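Long-range contacts in oxygen-independent coproporphyrinogen III oxidase (Escherichia coli, PDB 1OLT), which catalyses the anaerobic oxidative decarboxylation of two propionate groups of coproporphyrinogen III in heme biosynthesis, using S-adenosyl-L-methionine and a [4Fe-4S] cluster: residues 282-286 / 298-302; 377-381 / 430-434. One frame throughout, in Å; residues are numbered along the deposited sequence. Where two conformers were deposited one is given.

Interaction 1: 282-286 / 298-302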
loop_
_atom_site.group_PDB
_atom_site.type_symbol
_atom_site.label_atom_id
_atom_site.label_comp_id
_atom_site.label_asym_id
_atom_site.label_seq_id
_atom_site.Cartn_x
_atom_site.Cartn_y
_atom_site.Cartn_z
ATOM N N TYR A 282 14.574 -14.113 0.475
ATOM C CA TYR A 282 13.794 -12.920 0.103
ATOM C C TYR A 282 14.719 -11.667 -0.169
ATOM O O TYR A 282 15.626 -11.359 0.614
ATOM C CB TYR A 282 12.785 -12.593 1.158
ATOM C CG TYR A 282 11.747 -13.660 1.403
ATOM C CD1 TYR A 282 10.651 -13.799 0.565
ATOM C CD2 TYR A 282 11.912 -14.583 2.454
ATOM C CE1 TYR A 282 9.695 -14.818 0.795
ATOM C CE2 TYR A 282 10.990 -15.565 2.713
ATOM C CZ TYR A 282 9.876 -15.701 1.869
ATOM O OH TYR A 282 8.956 -16.681 2.165
ATOM N N GLN A 283 14.525 -11.006 -1.299
ATOM C CA GLN A 283 15.164 -9.698 -1.555
ATOM C C GLN A 283 14.413 -8.585 -0.803
ATOM O O GLN A 283 13.164 -8.511 -0.871
ATOM C CB GLN A 283 15.099 -9.421 -3.058
ATOM C CG GLN A 283 16.214 -8.598 -3.623
ATOM C CD GLN A 283 16.068 -8.425 -5.141
ATOM O OE1 GLN A 283 15.925 -9.408 -5.883
ATOM N NE2 GLN A 283 16.058 -7.178 -5.594
ATOM N N PHE A 284 15.134 -7.733 -0.081
ATOM C CA PHE A 284 14.529 -6.482 0.449
ATOM C C PHE A 284 14.290 -5.511 -0.758
ATOM O O PHE A 284 15.241 -5.021 -1.345
ATOM C CB PHE A 284 15.428 -5.835 1.520
ATOM C CG PHE A 284 14.844 -4.558 2.140
ATOM C CD1 PHE A 284 13.490 -4.425 2.387
ATOM C CD2 PHE A 284 15.683 -3.513 2.486
ATOM C CE1 PHE A 284 12.959 -3.284 2.928
ATOM C CE2 PHE A 284 15.198 -2.353 3.045
ATOM C CZ PHE A 284 13.826 -2.222 3.278
ATOM N N ILE A 285 13.041 -5.293 -1.139
ATOM C CA ILE A 285 12.699 -4.437 -2.275
ATOM C C ILE A 285 12.817 -2.961 -1.843
ATOM O O ILE A 285 13.449 -2.148 -2.514
ATOM C CB ILE A 285 11.277 -4.686 -2.788
ATOM C CG1 ILE A 285 11.045 -6.163 -3.129
ATOM C CG2 ILE A 285 11.002 -3.792 -4.019
ATOM C CD1 ILE A 285 12.049 -6.727 -4.134
ATOM N N GLY A 286 12.248 -2.657 -0.724
ATOM C CA GLY A 286 12.293 -1.338 -0.181
ATOM C C GLY A 286 11.141 -1.073 0.726
ATOM O O GLY A 286 10.083 -1.758 0.685
ATOM N N ALA A 298 10.936 -7.685 -7.972
ATOM C CA ALA A 298 12.407 -7.683 -7.935
ATOM C C ALA A 298 13.051 -7.577 -9.330
ATOM O O ALA A 298 14.115 -6.939 -9.508
ATOM C CB ALA A 298 12.925 -8.942 -7.190
ATOM N N VAL A 299 12.421 -8.194 -10.325
ATOM C CA VAL A 299 12.945 -8.154 -11.695
ATOM C C VAL A 299 12.835 -6.732 -12.194
ATOM O O VAL A 299 13.801 -6.182 -12.723
ATOM C CB VAL A 299 12.153 -9.094 -12.633
ATOM C CG1 VAL A 299 12.524 -8.883 -14.098
ATOM C CG2 VAL A 299 12.384 -10.560 -12.229
ATOM N N ALA A 300 11.668 -6.128 -11.992
ATOM C CA ALA A 300 11.417 -4.800 -12.506
ATOM C C ALA A 300 12.395 -3.859 -11.852
ATOM O O ALA A 300 13.016 -3.038 -12.552
ATOM C CB ALA A 300 9.991 -4.371 -12.268
ATOM N N GLN A 301 12.583 -4.011 -10.532
ATOM C CA GLN A 301 13.466 -3.110 -9.803
ATOM C C GLN A 301 14.887 -3.128 -10.364
ATOM O O GLN A 301 15.499 -2.067 -10.571
ATOM C CB GLN A 301 13.512 -3.428 -8.305
ATOM C CG GLN A 301 14.377 -2.402 -7.483
ATOM C CD GLN A 301 14.333 -2.721 -5.982
ATOM O OE1 GLN A 301 14.836 -3.762 -5.585
ATOM N NE2 GLN A 301 13.722 -1.835 -5.159
ATOM N N ARG A 302 15.426 -4.325 -10.573
ATOM C CA ARG A 302 16.737 -4.458 -11.232
ATOM C C ARG A 302 16.765 -3.744 -12.589
ATOM O O ARG A 302 17.741 -3.037 -12.923
ATOM C CB ARG A 302 17.102 -5.929 -11.432
ATOM C CG ARG A 302 17.762 -6.587 -10.217
ATOM C CD ARG A 302 18.481 -7.934 -10.541
ATOM N NE ARG A 302 17.541 -8.987 -10.974
ATOM C CZ ARG A 302 16.713 -9.680 -10.174
ATOM N NH1 ARG A 302 16.676 -9.461 -8.870
ATOM N NH2 ARG A 302 15.918 -10.603 -10.704
#
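Q301 of helix 296-303 reaches across to I285 on strand 283-286. Its CB points at the strand. CG lies opposite the backbone N (chi1 -176°) and the chain then runs straight on, so these first carbons serve as a spacer and the amide does the touching. CD is the first atom to approach the strand, 3.6 Å from I285 O and beside I285 CG2. At the tip, NE2 donates to I285 O at 2.7 Å. The bond is nearly straight, with its acceptor in the plane of the glutamine amide but NE2 tilted from the carbonyl plane. NE2 has a second acceptor, C379 O. OE1 turns to the other glutamine, 3.6 Å from Q283 NE2. The strand carries a classic beta bulge: I285 and G286 both face H289 on strand 289-291. That strand pairs antiparallel with 283-286 and with 236-241, the last parallel strand of the radical SAM sheet. A leucine at Q301 has no amide to offer and would probably leave the I285 and C379 carbonyls short of a hydrogen-bond mate. A298 CB packs on I285 CD1 at 3.9 Å and approaches Q283 OE1. R302 lies at the margin, its NH2 hydrogen-bonded to P293 O.

Interaction 2: 377-381 / 430-434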
loop_
_atom_site.group_PDB
_atom_site.type_symbol
_atom_site.label_atom_id
_atom_site.label_comp_id
_atom_site.label_asym_id
_atom_site.label_seq_id
_atom_site.Cartn_x
_atom_site.Cartn_y
_atom_site.Cartn_z
ATOM N N LEU A 377 13.289 7.352 -6.935
ATOM C CA LEU A 377 14.209 7.108 -5.834
ATOM C C LEU A 377 13.691 5.989 -4.931
ATOM O O LEU A 377 14.421 5.124 -4.503
ATOM C CB LEU A 377 14.407 8.401 -5.011
ATOM C CG LEU A 377 15.315 9.493 -5.661
ATOM C CD1 LEU A 377 15.290 10.801 -4.858
ATOM C CD2 LEU A 377 16.713 9.003 -5.806
ATOM N N ILE A 378 12.394 6.034 -4.665
ATOM C CA ILE A 378 11.720 5.079 -3.764
ATOM C C ILE A 378 11.692 3.673 -4.343
ATOM O O ILE A 378 11.922 2.706 -3.621
ATOM C CB ILE A 378 10.294 5.551 -3.500
ATOM C CG1 ILE A 378 10.310 6.827 -2.649
ATOM C CG2 ILE A 378 9.440 4.429 -2.864
ATOM C CD1 ILE A 378 10.623 6.600 -1.188
ATOM N N CYS A 379 11.451 3.574 -5.646
ATOM C CA CYS A 379 11.263 2.288 -6.323
ATOM C C CYS A 379 12.554 1.686 -6.864
ATOM O O CYS A 379 12.738 0.498 -6.764
ATOM C CB CYS A 379 10.326 2.424 -7.496
ATOM S SG CYS A 379 8.659 2.889 -7.078
ATOM N N ASN A 380 13.404 2.526 -7.483
ATOM C CA ASN A 380 14.649 2.075 -8.143
ATOM C C ASN A 380 15.957 2.405 -7.421
ATOM O O ASN A 380 17.024 1.964 -7.820
ATOM C CB ASN A 380 14.662 2.619 -9.565
ATOM C CG ASN A 380 13.508 2.050 -10.380
ATOM O OD1 ASN A 380 13.330 0.843 -10.445
ATOM N ND2 ASN A 380 12.697 2.929 -10.963
ATOM N N PHE A 381 15.868 3.192 -6.362
ATOM C CA PHE A 381 17.033 3.562 -5.574
ATOM C C PHE A 381 18.131 4.242 -6.397
ATOM O O PHE A 381 19.335 4.100 -6.110
ATOM C CB PHE A 381 17.526 2.390 -4.754
ATOM C CG PHE A 381 16.565 2.035 -3.654
ATOM C CD1 PHE A 381 15.405 1.298 -3.944
ATOM C CD2 PHE A 381 16.765 2.495 -2.361
ATOM C CE1 PHE A 381 14.462 0.997 -2.927
ATOM C CE2 PHE A 381 15.859 2.179 -1.331
ATOM C CZ PHE A 381 14.699 1.434 -1.617
ATOM N N ARG A 430 19.861 2.978 1.666
ATOM C CA ARG A 430 18.562 2.414 1.257
ATOM C C ARG A 430 17.510 2.488 2.364
ATOM O O ARG A 430 16.392 2.836 2.109
ATOM C CB ARG A 430 18.708 0.982 0.739
ATOM C CG ARG A 430 19.447 0.878 -0.606
ATOM C CD ARG A 430 19.431 -0.524 -1.194
ATOM N NE ARG A 430 18.069 -0.885 -1.463
ATOM C CZ ARG A 430 17.599 -2.098 -1.621
ATOM N NH1 ARG A 430 18.375 -3.167 -1.523
ATOM N NH2 ARG A 430 16.292 -2.231 -1.870
ATOM N N LEU A 431 17.886 2.169 3.595
ATOM C CA LEU A 431 16.939 2.239 4.721
ATOM C C LEU A 431 16.541 3.683 5.078
ATOM O O LEU A 431 15.522 3.920 5.753
ATOM C CB LEU A 431 17.496 1.510 5.948
ATOM C CG LEU A 431 17.513 -0.016 5.816
ATOM C CD1 LEU A 431 18.572 -0.654 6.696
ATOM C CD2 LEU A 431 16.092 -0.603 6.125
ATOM N N LEU A 432 17.344 4.641 4.610
ATOM C CA LEU A 432 17.097 6.063 4.846
ATOM C C LEU A 432 16.570 6.762 3.609
ATOM O O LEU A 432 16.858 7.942 3.374
ATOM C CB LEU A 432 18.419 6.686 5.306
ATOM C CG LEU A 432 18.961 6.021 6.589
ATOM C CD1 LEU A 432 20.326 6.569 7.035
ATOM C CD2 LEU A 432 17.924 6.173 7.722
ATOM N N ILE A 433 15.801 6.040 2.803
ATOM C CA ILE A 433 15.271 6.584 1.566
ATOM C C ILE A 433 14.298 7.746 1.774
ATOM O O ILE A 433 14.264 8.655 0.983
ATOM C CB ILE A 433 14.586 5.471 0.743
ATOM C CG1 ILE A 433 14.361 5.938 -0.688
ATOM C CG2 ILE A 433 13.263 5.031 1.401
ATOM C CD1 ILE A 433 15.647 6.185 -1.438
ATOM N N ARG A 434 13.497 7.700 2.838
ATOM C CA ARG A 434 12.547 8.776 3.129
ATOM C C ARG A 434 13.315 10.079 3.423
ATOM O O ARG A 434 12.895 11.161 2.984
ATOM C CB ARG A 434 11.612 8.426 4.296
ATOM C CG ARG A 434 10.687 7.183 4.079
ATOM C CD ARG A 434 10.213 6.568 5.419
ATOM N NE ARG A 434 9.427 5.311 5.353
ATOM C CZ ARG A 434 9.913 4.067 5.084
ATOM N NH1 ARG A 434 11.191 3.874 4.768
ATOM N NH2 ARG A 434 9.084 3.004 5.109
#
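I378 and I433 bring their CA atoms within 6.6 Å, and F381 and R430 theirs within 7.1 Å. Helix 365-380 ends at N380. F381 then leaves helical geometry with positive phi (57°), although its N still makes a weak bond to L377 O. Opposite, L432 takes the N-cap position of helix 433-438. The end of one helix thus meets the start of another, within the HemN C-terminal domain. The F381 ring is the centre of the contact. R430 stands over one face of it, with CZ 4.4 Å from the ring centroid and almost on the ring normal. This is a cation-pi pair, but not a flat stack: the guanidinium is upright, its plane 81° from the ring, with NE and NH2 nearest the face. CB and CG pass above and outside the CD2-CE2 rim, and the bend at chi3 (63°) brings NE in over the ring; CG is 3.6 Å from F381 CD2. R430 O also lies at that edge, in the ring plane. L377 O lies over the opposite face, near its rim. I433 completes the apolar side of the contact. Its CD1 sits 4.0 Å from F381 CD2, and in the conformer given I378 CD1 packs on its CG1. V425 of strand 422-425 also touches F381 and I433. R430 NH2 is hydrogen-bonded to F284 O, whereas NE is buried with no polar partner in the model. The pi cloud below NE is therefore likely to offset part of the cost of burying this charged group.

How the interactions relate
The chain first runs through strand 283-286, turns back in strand 289-291 and enters helix 296-303, where interaction 1 closes a short loop of 11 intervening residues. Interaction 2 opens only later, at the end of helix 365-380, and closes after 48 residues at the start of helix 433-438. The two loops are in series and neither nest nor cross. In space interactions 1 and 2 touch, their centres about 12 Å apart. Two hydrogen bonds, from the side chains of Q301 and R430, join them. They tie the antiparallel hairpin that extends the radical SAM sheet, and the helix after it, to the HemN C-terminal domain.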